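Local atomic coordinates of deoxyhypusine synthase, putative (Entamoeba histolytica, PDB entry 7L9R), a protein that probably acts as an NAD-dependent deoxyhypusine synthase, the transferase that makes the first intermediate of hypusine on a lysine of the translation factor eIF5A. Residues Q181-P186 with P239-V244; R284-F289 with I319-V324; D116-T121 with N213-F218; S100-T105 with V333-V338. One frame throughout, in Å; residues are numbered along the deposited sequence. Where two conformers were deposited one is given.

Contact 1: residues Q181-P186 with P239-V244; sequences QDTSMP and PVRLMV
Met-243 meets Pro-186 at both ends of its side chain, through CB and the terminal methyl CE, and the chain can be followed outward from the backbone. Its CB lies 3.7 Å from Pro-186 CB, which places the root of the side chain beside the proline ring. CG then leaves anti to the carbonyl carbon (chi1 -62°) and the chain runs on extended through SD, until a bend at chi3 (-42°) turns the terminal methyl back toward the loop 181-186. There CE reaches Pro-186 CD at 3.5 Å and also lies 3.9 Å from Thr-183 O, so one methyl group touches both the ring and the backbone ahead of it. Between the two backbones sits a water that donates to Thr-183 O and accepts from Met-243 N at 3.1 Å, a bridge where the chains are too far apart to bond directly. Each segment is a connection between helices: 181-186 links helix 160-179 to helix 189-200, while 239-244 links helix 226-237 to helix 247-258. The place where they meet is part of a subunit interface: Pro-186 also packs on Met-243 of the second subunit, and Met-243 on Ser-184 of that subunit. Earlier in both segments, Thr-183 faces Arg-241, the two side chains crossing at about a right angle. Thr-183 CG2 approaches the edge of the guanidinium close to the plane, 3.3 Å from Arg-241 NH1, while OG1 is turned to the backbone of Arg-241. Behind Thr-183, Ser-184 OG donates to Asp-182 OD2 at 2.8 Å, on the syn side of the carboxylate.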
loop_
_atom_site.group_PDB
_atom_site.type_symbol
_atom_site.label_atom_id
_atom_site.label_comp_id
_atom_site.label_asym_id
_atom_site.label_seq_id
_atom_site.Cartn_x
_atom_site.Cartn_y
_atom_site.Cartn_z
ATOM N N GLN B 181 21.202 -7.391 -41.961
ATOM C CA GLN B 181 20.614 -6.056 -41.964
ATOM C C GLN B 181 21.705 -4.987 -41.903
ATOM O O GLN B 181 22.842 -5.239 -41.489
ATOM C CB GLN B 181 19.639 -5.875 -40.799
ATOM C CG GLN B 181 18.172 -6.025 -41.170
ATOM C CD GLN B 181 17.725 -7.471 -41.198
ATOM O OE1 GLN B 181 18.503 -8.376 -40.895
ATOM N NE2 GLN B 181 16.464 -7.697 -41.558
ATOM N N ASP B 182 21.350 -3.778 -42.332
ATOM C CA ASP B 182 22.293 -2.667 -42.297
ATOM C C ASP B 182 22.296 -2.041 -40.906
ATOM O O ASP B 182 21.267 -1.558 -40.419
ATOM C CB ASP B 182 21.934 -1.631 -43.360
ATOM C CG ASP B 182 22.805 -0.390 -43.287
ATOM O OD1 ASP B 182 24.045 -0.519 -43.382
ATOM O OD2 ASP B 182 22.249 0.720 -43.142
ATOM N N THR B 183 23.469 -2.068 -40.274
ATOM C CA THR B 183 23.692 -1.646 -38.899
ATOM C C THR B 183 23.978 -0.156 -38.755
ATOM O O THR B 183 24.038 0.340 -37.625
ATOM C CB THR B 183 24.848 -2.449 -38.296
ATOM O OG1 THR B 183 24.837 -2.311 -36.870
ATOM C CG2 THR B 183 26.182 -1.957 -38.847
ATOM N N SER B 184 24.147 0.570 -39.863
ATOM C CA SER B 184 24.494 1.988 -39.831
ATOM C C SER B 184 23.335 2.902 -39.439
ATOM O O SER B 184 23.579 4.083 -39.164
ATOM C CB SER B 184 25.062 2.399 -41.195
ATOM O OG SER B 184 24.029 2.638 -42.133
ATOM N N MET B 185 22.098 2.403 -39.404
ATOM C CA MET B 185 20.960 3.193 -38.950
ATOM C C MET B 185 20.227 2.431 -37.853
ATOM O O MET B 185 19.964 1.224 -38.005
ATOM C CB MET B 185 20.007 3.520 -40.107
ATOM C CG MET B 185 20.612 4.416 -41.187
ATOM S SD MET B 185 20.922 6.103 -40.625
ATOM C CE MET B 185 19.320 6.494 -39.914
ATOM N N PRO B 186 19.903 3.080 -36.734
ATOM C CA PRO B 186 19.304 2.357 -35.606
ATOM C C PRO B 186 17.896 1.852 -35.877
ATOM O O PRO B 186 17.135 2.422 -36.665
ATOM C CB PRO B 186 19.286 3.404 -34.484
ATOM C CG PRO B 186 19.307 4.716 -35.192
ATOM C CD PRO B 186 20.115 4.508 -36.434
ATOM N N PRO B 239 32.370 -6.630 -30.370
ATOM C CA PRO B 239 31.704 -5.327 -30.223
ATOM C C PRO B 239 30.314 -5.322 -30.844
ATOM O O PRO B 239 30.137 -5.659 -32.020
ATOM C CB PRO B 239 32.651 -4.370 -30.956
ATOM C CG PRO B 239 34.000 -4.994 -30.786
ATOM C CD PRO B 239 33.774 -6.489 -30.803
ATOM N N VAL B 240 29.320 -4.945 -30.044
ATOM C CA VAL B 240 27.935 -4.923 -30.500
ATOM C C VAL B 240 27.686 -3.584 -31.179
ATOM O O VAL B 240 27.830 -2.524 -30.559
ATOM C CB VAL B 240 26.958 -5.154 -29.337
ATOM C CG1 VAL B 240 25.559 -4.675 -29.706
ATOM C CG2 VAL B 240 26.918 -6.629 -28.968
ATOM N N ARG B 241 27.293 -3.633 -32.449
ATOM C CA ARG B 241 27.037 -2.442 -33.244
ATOM C C ARG B 241 25.556 -2.102 -33.356
ATOM O O ARG B 241 25.211 -1.092 -33.977
ATOM C CB ARG B 241 27.661 -2.612 -34.630
ATOM C CG ARG B 241 29.169 -2.811 -34.559
ATOM C CD ARG B 241 29.765 -3.130 -35.909
ATOM N NE ARG B 241 29.746 -4.560 -36.183
ATOM C CZ ARG B 241 28.837 -5.170 -36.931
ATOM N NH1 ARG B 241 27.838 -4.502 -37.482
ATOM N NH2 ARG B 241 28.935 -6.482 -37.132
ATOM N N LEU B 242 24.679 -2.927 -32.793
ATOM C CA LEU B 242 23.259 -2.616 -32.775
ATOM C C LEU B 242 23.013 -1.313 -32.024
ATOM O O LEU B 242 23.601 -1.061 -30.968
ATOM C CB LEU B 242 22.480 -3.759 -32.124
ATOM C CG LEU B 242 20.970 -3.585 -31.970
ATOM C CD1 LEU B 242 20.284 -3.542 -33.326
ATOM C CD2 LEU B 242 20.396 -4.705 -31.110
ATOM N N MET B 243 22.139 -0.479 -32.578
ATOM C CA MET B 243 21.709 0.758 -31.948
ATOM C C MET B 243 20.192 0.739 -31.816
ATOM O O MET B 243 19.488 0.183 -32.664
ATOM C CB MET B 243 22.178 1.958 -32.761
ATOM C CG MET B 243 23.687 2.025 -32.850
ATOM S SD MET B 243 24.340 3.386 -33.829
ATOM C CE MET B 243 23.231 3.362 -35.230
ATOM N N VAL B 244 19.685 1.335 -30.738
ATOM C CA VAL B 244 18.256 1.324 -30.447
ATOM C C VAL B 244 17.794 2.763 -30.268
ATOM O O VAL B 244 18.184 3.432 -29.302
ATOM C CB VAL B 244 17.914 0.485 -29.208
ATOM C CG1 VAL B 244 16.439 0.627 -28.863
ATOM C CG2 VAL B 244 18.245 -0.984 -29.440
HETATM O O HOH W 1 22.027 -0.676 -35.694
#

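Contact 2: residues R284-F289 with I319-V324. Unlike the reference sequence in segment 284-289: Glu-286 (reference Gly).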
loop_
_atom_site.group_PDB
_atom_site.type_symbol
_atom_site.label_atom_id
_atom_site.label_comp_id
_atom_site.label_asym_id
_atom_site.label_seq_id
_atom_site.Cartn_x
_atom_site.Cartn_y
_atom_site.Cartn_z
ATOM N N ARG B 284 -2.435 16.762 -23.787
ATOM C CA ARG B 284 -2.308 15.442 -23.167
ATOM C C ARG B 284 -3.463 15.242 -22.193
ATOM O O ARG B 284 -3.426 15.720 -21.057
ATOM C CB ARG B 284 -0.960 15.303 -22.469
ATOM N N ASN B 285 -4.499 14.531 -22.641
ATOM C CA ASN B 285 -5.672 14.226 -21.832
ATOM C C ASN B 285 -5.940 12.728 -21.869
ATOM O O ASN B 285 -5.344 11.982 -22.648
ATOM C CB ASN B 285 -6.912 14.990 -22.321
ATOM C CG ASN B 285 -7.006 16.382 -21.738
ATOM O OD1 ASN B 285 -6.951 16.563 -20.522
ATOM N ND2 ASN B 285 -7.143 17.379 -22.606
ATOM N N GLU B 286 -6.856 12.290 -21.012
ATOM C CA GLU B 286 -7.243 10.890 -20.999
ATOM C C GLU B 286 -7.898 10.506 -22.328
ATOM O O GLU B 286 -8.198 11.346 -23.182
ATOM C CB GLU B 286 -8.180 10.600 -19.826
ATOM C CG GLU B 286 -7.528 10.766 -18.453
ATOM C CD GLU B 286 -7.855 9.622 -17.505
ATOM O OE1 GLU B 286 -8.730 8.792 -17.844
ATOM O OE2 GLU B 286 -7.232 9.549 -16.424
ATOM N N ALA B 287 -8.100 9.206 -22.502
ATOM C CA ALA B 287 -8.674 8.677 -23.725
ATOM C C ALA B 287 -10.193 8.806 -23.684
ATOM O O ALA B 287 -10.787 9.094 -22.643
ATOM C CB ALA B 287 -8.265 7.220 -23.921
ATOM N N ASP B 288 -10.828 8.597 -24.842
ATOM C CA ASP B 288 -12.287 8.613 -24.881
ATOM C C ASP B 288 -12.860 7.513 -23.998
ATOM O O ASP B 288 -13.858 7.726 -23.299
ATOM C CB ASP B 288 -12.785 8.445 -26.315
ATOM C CG ASP B 288 -12.333 9.565 -27.228
ATOM O OD1 ASP B 288 -12.613 10.747 -26.922
ATOM O OD2 ASP B 288 -11.706 9.259 -28.265
ATOM N N PHE B 289 -12.238 6.334 -24.016
ATOM C CA PHE B 289 -12.591 5.217 -23.152
ATOM C C PHE B 289 -11.324 4.693 -22.489
ATOM O O PHE B 289 -10.294 4.523 -23.151
ATOM C CB PHE B 289 -13.269 4.081 -23.935
ATOM C CG PHE B 289 -14.483 4.510 -24.712
ATOM C CD1 PHE B 289 -15.684 4.764 -24.066
ATOM C CD2 PHE B 289 -14.432 4.631 -26.094
ATOM C CE1 PHE B 289 -16.810 5.149 -24.781
ATOM C CE2 PHE B 289 -15.554 5.014 -26.816
ATOM C CZ PHE B 289 -16.744 5.276 -26.158
ATOM N N ILE B 319 -12.633 15.719 -22.101
ATOM C CA ILE B 319 -13.460 16.230 -21.014
ATOM C C ILE B 319 -14.637 15.289 -20.761
ATOM O O ILE B 319 -15.109 15.157 -19.632
ATOM C CB ILE B 319 -13.951 17.657 -21.316
ATOM N N ASP B 320 -15.110 14.644 -21.828
ATOM C CA ASP B 320 -16.174 13.651 -21.760
ATOM C C ASP B 320 -15.644 12.221 -21.682
ATOM O O ASP B 320 -16.350 11.287 -22.076
ATOM C CB ASP B 320 -17.124 13.812 -22.950
ATOM C CG ASP B 320 -16.396 13.883 -24.274
ATOM O OD1 ASP B 320 -15.210 14.276 -24.281
ATOM O OD2 ASP B 320 -17.012 13.559 -25.310
ATOM N N SER B 321 -14.414 12.035 -21.207
ATOM C CA SER B 321 -13.841 10.700 -21.092
ATOM C C SER B 321 -14.682 9.802 -20.186
ATOM O O SER B 321 -15.235 10.245 -19.175
ATOM C CB SER B 321 -12.412 10.786 -20.551
ATOM O OG SER B 321 -11.881 9.492 -20.292
ATOM N N GLU B 322 -14.782 8.529 -20.570
ATOM C CA GLU B 322 -15.465 7.496 -19.796
ATOM C C GLU B 322 -14.423 6.482 -19.333
ATOM O O GLU B 322 -13.897 5.707 -20.142
ATOM C CB GLU B 322 -16.557 6.824 -20.625
ATOM C CG GLU B 322 -17.735 6.340 -19.810
ATOM C CD GLU B 322 -18.812 5.723 -20.672
ATOM O OE1 GLU B 322 -19.177 6.348 -21.691
ATOM O OE2 GLU B 322 -19.293 4.618 -20.332
ATOM N N ASN B 323 -14.132 6.477 -18.036
ATOM C CA ASN B 323 -13.057 5.648 -17.518
ATOM C C ASN B 323 -13.453 5.037 -16.184
ATOM O O ASN B 323 -14.411 5.462 -15.535
ATOM C CB ASN B 323 -11.753 6.444 -17.374
ATOM C CG ASN B 323 -11.923 7.696 -16.544
ATOM O OD1 ASN B 323 -11.882 7.646 -15.314
ATOM N ND2 ASN B 323 -12.118 8.831 -17.211
ATOM N N VAL B 324 -12.702 4.013 -15.791
ATOM C CA VAL B 324 -12.905 3.337 -14.516
ATOM C C VAL B 324 -11.569 2.765 -14.069
ATOM O O VAL B 324 -10.754 2.331 -14.890
ATOM C CB VAL B 324 -13.986 2.234 -14.614
ATOM C CG1 VAL B 324 -13.578 1.164 -15.615
ATOM C CG2 VAL B 324 -14.264 1.619 -13.244
#
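Phe-289 and Glu-322 project from the same face of a parallel strand pair, with ring and carboxylate planes 71° apart. Glu-322 OE1 stands at the edge of the ring, near its plane, 4.1 Å from Phe-289 CE1; the other oxygen, OE2, forms a salt bridge with Lys-63. Glu-286 and Asn-323 cross at about a right angle, their carboxylate and amide planes 52° apart; Glu-286 OE1 and Asn-323 ND2 are 3.4 Å apart, but the angle is too poor for a hydrogen bond. Within its own segment, Asn-323 ND2 donates to Ser-321 OG at 3.2 Å, with the oxygen nearly in the amide plane. Ser-321 OG, held anti to its backbone nitrogen (chi1 174°), donates a hydrogen bond to Ala-287 O at 2.6 Å, almost in line with that carbonyl. A nearly straight backbone bond follows, Glu-322 N to Asp-288 O at 3.0 Å, and Phe-289 CA makes a CA-H...O contact with Glu-322 O. The Asp-288 carboxylate finds its partner elsewhere, OD2 accepting from Thr-263 N. Helix 51-66 packs on the Phe-289 face, and strands 289-294 and 322-327, the latter outermost within the chain, begin here in a Rossmann-like parallel sheet of strand order 3-2-1-4-5-6.

Contact 3: residues D116-T121 with N213-F218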
loop_
_atom_site.group_PDB
_atom_site.type_symbol
_atom_site.label_atom_id
_atom_site.label_comp_id
_atom_site.label_asym_id
_atom_site.label_seq_id
_atom_site.Cartn_x
_atom_site.Cartn_y
_atom_site.Cartn_z
ATOM N N ASP B 116 -5.228 -2.794 -31.361
ATOM C CA ASP B 116 -4.439 -2.200 -32.431
ATOM C C ASP B 116 -2.991 -1.946 -32.050
ATOM O O ASP B 116 -2.117 -1.994 -32.920
ATOM C CB ASP B 116 -5.079 -0.883 -32.872
ATOM C CG ASP B 116 -6.521 -1.071 -33.322
ATOM O OD1 ASP B 116 -6.767 -1.953 -34.176
ATOM O OD2 ASP B 116 -7.408 -0.355 -32.812
ATOM N N TYR B 117 -2.717 -1.688 -30.774
ATOM C CA TYR B 117 -1.376 -1.388 -30.304
ATOM C C TYR B 117 -1.208 -1.979 -28.920
ATOM O O TYR B 117 -2.165 -2.066 -28.147
ATOM C CB TYR B 117 -1.100 0.121 -30.230
ATOM C CG TYR B 117 -1.148 0.844 -31.552
ATOM C CD1 TYR B 117 -0.041 0.864 -32.390
ATOM C CD2 TYR B 117 -2.288 1.532 -31.952
ATOM C CE1 TYR B 117 -0.068 1.534 -33.595
ATOM C CE2 TYR B 117 -2.329 2.208 -33.165
ATOM C CZ TYR B 117 -1.213 2.204 -33.982
ATOM O OH TYR B 117 -1.223 2.873 -35.187
ATOM N N ILE B 118 0.024 -2.354 -28.604
ATOM C CA ILE B 118 0.380 -2.846 -27.282
ATOM C C ILE B 118 1.517 -1.992 -26.736
ATOM O O ILE B 118 2.416 -1.586 -27.480
ATOM C CB ILE B 118 0.777 -4.334 -27.318
ATOM C CG1 ILE B 118 -0.456 -5.204 -27.558
ATOM C CG2 ILE B 118 1.471 -4.746 -26.031
ATOM C CD1 ILE B 118 -0.141 -6.677 -27.618
ATOM N N VAL B 119 1.447 -1.679 -25.448
ATOM C CA VAL B 119 2.555 -1.084 -24.714
ATOM C C VAL B 119 2.883 -2.024 -23.570
ATOM O O VAL B 119 1.977 -2.487 -22.867
ATOM C CB VAL B 119 2.215 0.323 -24.190
ATOM C CG1 VAL B 119 3.424 0.925 -23.494
ATOM C CG2 VAL B 119 1.756 1.224 -25.327
ATOM N N THR B 120 4.158 -2.359 -23.411
ATOM C CA THR B 120 4.530 -3.256 -22.327
ATOM C C THR B 120 5.897 -2.851 -21.781
ATOM O O THR B 120 6.480 -1.842 -22.189
ATOM C CB THR B 120 4.477 -4.722 -22.781
ATOM O OG1 THR B 120 4.655 -5.573 -21.641
ATOM C CG2 THR B 120 5.546 -5.019 -23.822
ATOM N N THR B 121 6.405 -3.644 -20.844
ATOM C CA THR B 121 7.565 -3.277 -20.046
ATOM C C THR B 121 8.691 -4.287 -20.237
ATOM O O THR B 121 8.527 -5.327 -20.886
ATOM C CB THR B 121 7.198 -3.201 -18.561
ATOM O OG1 THR B 121 6.783 -4.498 -18.118
ATOM C CG2 THR B 121 6.051 -2.219 -18.353
ATOM N N ASN B 213 -0.532 -9.768 -37.777
ATOM C CA ASN B 213 -1.676 -8.877 -37.915
ATOM C C ASN B 213 -1.299 -7.405 -37.801
ATOM O O ASN B 213 -2.185 -6.557 -37.637
ATOM C CB ASN B 213 -2.758 -9.241 -36.897
ATOM C CG ASN B 213 -3.292 -10.643 -37.105
ATOM O OD1 ASN B 213 -3.259 -11.159 -38.219
ATOM N ND2 ASN B 213 -3.804 -11.257 -36.046
ATOM N N ASN B 214 -0.012 -7.084 -37.919
ATOM C CA ASN B 214 0.455 -5.702 -37.950
ATOM C C ASN B 214 -0.045 -4.936 -36.732
ATOM O O ASN B 214 -0.547 -3.812 -36.824
ATOM C CB ASN B 214 0.037 -5.008 -39.247
ATOM C CG ASN B 214 0.585 -5.701 -40.465
ATOM O OD1 ASN B 214 -0.147 -6.016 -41.404
ATOM N ND2 ASN B 214 1.886 -5.958 -40.454
ATOM N N ILE B 215 0.086 -5.568 -35.576
ATOM C CA ILE B 215 -0.179 -4.918 -34.307
ATOM C C ILE B 215 1.176 -4.526 -33.732
ATOM O O ILE B 215 2.012 -5.383 -33.416
ATOM C CB ILE B 215 -0.995 -5.820 -33.373
ATOM C CG1 ILE B 215 -2.417 -5.956 -33.948
ATOM C CG2 ILE B 215 -1.028 -5.252 -31.960
ATOM C CD1 ILE B 215 -3.196 -7.159 -33.460
ATOM N N THR B 216 1.405 -3.220 -33.638
ATOM C CA THR B 216 2.699 -2.700 -33.230
ATOM C C THR B 216 2.819 -2.754 -31.714
ATOM O O THR B 216 1.892 -2.369 -30.992
ATOM C CB THR B 216 2.868 -1.271 -33.747
ATOM O OG1 THR B 216 2.679 -1.261 -35.171
ATOM C CG2 THR B 216 4.256 -0.724 -33.413
ATOM N N ILE B 217 3.964 -3.237 -31.236
ATOM C CA ILE B 217 4.231 -3.402 -29.811
ATOM C C ILE B 217 5.330 -2.421 -29.418
ATOM O O ILE B 217 6.455 -2.497 -29.927
ATOM C CB ILE B 217 4.635 -4.846 -29.472
ATOM C CG1 ILE B 217 3.514 -5.820 -29.847
ATOM C CG2 ILE B 217 4.993 -4.970 -27.994
ATOM C CD1 ILE B 217 3.876 -7.278 -29.654
ATOM N N PHE B 218 4.998 -1.491 -28.531
ATOM C CA PHE B 218 5.957 -0.536 -28.000
ATOM C C PHE B 218 6.532 -1.052 -26.688
ATOM O O PHE B 218 5.811 -1.621 -25.860
ATOM C CB PHE B 218 5.299 0.829 -27.787
ATOM C CG PHE B 218 4.767 1.436 -29.047
ATOM C CD1 PHE B 218 5.613 2.083 -29.929
ATOM C CD2 PHE B 218 3.420 1.334 -29.364
ATOM C CE1 PHE B 218 5.128 2.638 -31.105
ATOM C CE2 PHE B 218 2.924 1.882 -30.542
ATOM C CZ PHE B 218 3.780 2.538 -31.412
HETATM O O HOH W 2 -1.946 -1.089 -35.703
#
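Ile-118 O receives the shortest bond of this contact, from Phe-218 N at 2.8 Å and with an N-H...O angle of 171°. The donor is tilted 23° from the carbonyl plane, and Ile-217 CA adds a CA-H...O contact to the same oxygen. Two further bonds continue the ladder: Ile-118 N donates to Thr-216 O, in the carbonyl plane, and Thr-120 N donates to Phe-218 O, each at 3.0 Å. Ile-118 thus uses both N and O toward residues 216 and 218 on either side of its neighbour Ile-217, the pattern of parallel strands, and the axes of strands 117-120 and 216-218 diverge by only 21°. These strands form one border of the central parallel sheet, with 216-218 outermost within the chain and 117-120 next to it, bonded on its other side to strand 87-93. On the face carrying Tyr-117 and Phe-218 the two rings lie side by side and point the same way. Phe-218 presents its edge, CE2, to Tyr-117 CD1 at 3.6 Å, and Thr-216 stands beside the tyrosine, with its CB 3.9 Å from the same CD1. Helix 247-258 packs over this face. The reverse face carries Ile-118 and Ile-217, which run alongside each other; with CG2 anti to the backbone N in both, the two CG2 methyls come to 4.0 Å. Helix 102-111 is on that side, through Val-110. At the start of the pair, a water donates to both Asp-116 O, at 2.9 Å, and Asn-214 O, while the Asp-116 carboxylate forms a salt bridge with Arg-347.

Contact 4: residues S100-T105 with V333-V338; sequences SGLRDT and VFPLIV
Thr-105 and Leu-102, one helical turn apart, supply the surface of helix 102-111 that meets Phe-334 and Pro-335 of helix 330-339. Thr-105 acts through its methyl. CG2 is anti to the backbone nitrogen, which carries it outward to a point 3.9 Å from Val-338 CG2 and 4.2 Å from Phe-334 CE2. It comes to the ring obliquely, and it passes Val-338 with the two side chains running in opposite directions. Leu-102 works through one branch: chi2 of 180° sends CD1 on along the chain and turns the other branch, CD2, into the angle between ring and proline, 4.0 Å from Phe-334 CD2 at the ring edge and 3.9 Å from both CG and CD of Pro-335, whose side chain it crosses at about a right angle. Phe-334 is therefore touched at its rim by Leu-102, while one face is covered within its own helix by Val-338 CG2, 3.6 Å above the ring plane and toward the rim. All these cross-contacts are between carbon atoms, at van der Waals distance. Pro-335 kinks helix 330-339, because its nitrogen has no bond to the turn before. Ahead of helix 102-111, Ser-100 OG accepts from Leu-102 N at 3.0 Å, a capping bond at the turn leading into the helix. The third subunit adjoins the contact, its Leu-40 packing on Pro-335 and its Phe-31 on Val-338. The two are connecting helices of a Rossmann-like fold: helix 102-111 runs into sheet strand 117-120, and helix 330-339 follows sheet strand 322-327.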
loop_
_atom_site.group_PDB
_atom_site.type_symbol
_atom_site.label_atom_id
_atom_site.label_comp_id
_atom_site.label_asym_id
_atom_site.label_seq_id
_atom_site.Cartn_x
_atom_site.Cartn_y
_atom_site.Cartn_z
ATOM N N SER B 100 2.292 -14.762 -16.158
ATOM C CA SER B 100 1.100 -15.505 -15.800
ATOM C C SER B 100 0.451 -16.089 -17.051
ATOM O O SER B 100 0.904 -15.873 -18.182
ATOM C CB SER B 100 0.115 -14.599 -15.074
ATOM O OG SER B 100 -0.612 -13.825 -16.012
ATOM N N GLY B 101 -0.655 -16.801 -16.850
ATOM C CA GLY B 101 -1.418 -17.319 -17.970
ATOM C C GLY B 101 -2.070 -16.257 -18.828
ATOM O O GLY B 101 -2.607 -16.593 -19.890
ATOM N N LEU B 102 -2.048 -14.993 -18.391
ATOM C CA LEU B 102 -2.581 -13.910 -19.210
ATOM C C LEU B 102 -1.889 -13.811 -20.557
ATOM O O LEU B 102 -2.477 -13.272 -21.505
ATOM C CB LEU B 102 -2.441 -12.571 -18.498
ATOM C CG LEU B 102 -3.459 -12.219 -17.420
ATOM C CD1 LEU B 102 -3.113 -10.841 -16.848
ATOM C CD2 LEU B 102 -4.854 -12.247 -17.986
ATOM N N ARG B 103 -0.649 -14.293 -20.648
ATOM C CA ARG B 103 0.071 -14.321 -21.918
ATOM C C ARG B 103 -0.772 -14.936 -23.027
ATOM O O ARG B 103 -0.791 -14.439 -24.158
ATOM C CB ARG B 103 1.374 -15.099 -21.741
ATOM C CG ARG B 103 2.226 -15.193 -22.979
ATOM C CD ARG B 103 2.082 -16.534 -23.628
ATOM N NE ARG B 103 3.124 -16.765 -24.615
ATOM C CZ ARG B 103 3.419 -17.957 -25.111
ATOM N NH1 ARG B 103 2.761 -19.043 -24.734
ATOM N NH2 ARG B 103 4.401 -18.063 -26.001
ATOM N N ASP B 104 -1.496 -16.007 -22.714
ATOM C CA ASP B 104 -2.278 -16.683 -23.737
ATOM C C ASP B 104 -3.594 -15.968 -24.006
ATOM O O ASP B 104 -4.091 -15.996 -25.141
ATOM C CB ASP B 104 -2.464 -18.133 -23.315
ATOM C CG ASP B 104 -1.131 -18.780 -22.958
ATOM O OD1 ASP B 104 -0.266 -18.894 -23.857
ATOM O OD2 ASP B 104 -0.928 -19.137 -21.781
ATOM N N THR B 105 -4.129 -15.267 -23.006
ATOM C CA THR B 105 -5.221 -14.335 -23.265
ATOM C C THR B 105 -4.776 -13.238 -24.227
ATOM O O THR B 105 -5.482 -12.928 -25.197
ATOM C CB THR B 105 -5.720 -13.741 -21.941
ATOM O OG1 THR B 105 -6.105 -14.802 -21.060
ATOM C CG2 THR B 105 -6.911 -12.822 -22.168
ATOM N N VAL B 333 -9.253 -11.265 -12.714
ATOM C CA VAL B 333 -10.459 -10.604 -13.203
ATOM C C VAL B 333 -10.434 -10.370 -14.711
ATOM O O VAL B 333 -11.493 -10.380 -15.348
ATOM C CB VAL B 333 -10.698 -9.278 -12.464
ATOM C CG1 VAL B 333 -10.887 -9.528 -10.979
ATOM C CG2 VAL B 333 -9.557 -8.311 -12.722
ATOM N N PHE B 334 -9.261 -10.162 -15.310
ATOM C CA PHE B 334 -9.250 -9.843 -16.735
ATOM C C PHE B 334 -9.770 -10.980 -17.609
ATOM O O PHE B 334 -10.520 -10.685 -18.558
ATOM C CB PHE B 334 -7.854 -9.397 -17.197
ATOM C CG PHE B 334 -7.844 -8.811 -18.586
ATOM C CD1 PHE B 334 -8.604 -7.683 -18.880
ATOM C CD2 PHE B 334 -7.094 -9.392 -19.598
ATOM C CE1 PHE B 334 -8.615 -7.147 -20.164
ATOM C CE2 PHE B 334 -7.098 -8.863 -20.877
ATOM C CZ PHE B 334 -7.859 -7.738 -21.163
ATOM N N PRO B 335 -9.429 -12.259 -17.379
ATOM C CA PRO B 335 -10.064 -13.310 -18.197
ATOM C C PRO B 335 -11.573 -13.312 -18.058
ATOM O O PRO B 335 -12.290 -13.539 -19.043
ATOM C CB PRO B 335 -9.434 -14.604 -17.664
ATOM C CG PRO B 335 -8.124 -14.177 -17.087
ATOM C CD PRO B 335 -8.419 -12.828 -16.466
ATOM N N LEU B 336 -12.077 -13.016 -16.858
ATOM C CA LEU B 336 -13.516 -12.887 -16.673
ATOM C C LEU B 336 -14.067 -11.736 -17.504
ATOM O O LEU B 336 -15.136 -11.857 -18.117
ATOM C CB LEU B 336 -13.832 -12.684 -15.192
ATOM C CG LEU B 336 -13.246 -13.714 -14.211
ATOM C CD1 LEU B 336 -13.798 -13.500 -12.791
ATOM C CD2 LEU B 336 -13.447 -15.167 -14.674
ATOM N N ILE B 337 -13.352 -10.607 -17.533
ATOM C CA ILE B 337 -13.798 -9.462 -18.319
ATOM C C ILE B 337 -13.757 -9.786 -19.808
ATOM O O ILE B 337 -14.668 -9.423 -20.561
ATOM C CB ILE B 337 -12.953 -8.219 -17.974
ATOM C CG1 ILE B 337 -13.309 -7.710 -16.573
ATOM C CG2 ILE B 337 -13.135 -7.120 -19.013
ATOM C CD1 ILE B 337 -12.382 -6.615 -16.055
ATOM N N VAL B 338 -12.703 -10.476 -20.253
ATOM C CA VAL B 338 -12.598 -10.872 -21.655
ATOM C C VAL B 338 -13.794 -11.724 -22.066
ATOM O O VAL B 338 -14.362 -11.541 -23.150
ATOM C CB VAL B 338 -11.265 -11.606 -21.892
ATOM C CG1 VAL B 338 -11.279 -12.354 -23.225
ATOM C CG2 VAL B 338 -10.102 -10.618 -21.838
#

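How the contacts relate
Contacts 2 and 3 belong to the same parallel sheet, near its opposite borders: 216-218 and 322-327 are the outermost strands within the chain, and the two centres lie about 21 Å apart. Contact 4 joins helices attached to those regions, since helix 102-111 precedes strand 117-120 and helix 330-339 follows strand 322-327; its centre is about 17 Å from that of contact 3 and about 24 Å from that of contact 2. Along the chain it encloses the other three, so it brings together residues from early and late in the sequence. Contact 1 crosses contact 3 in sequence without touching it, their centres about 23 Å apart. Contacts 1 and 4 lie on opposite sides of the chain's centre and adjoin different subunits.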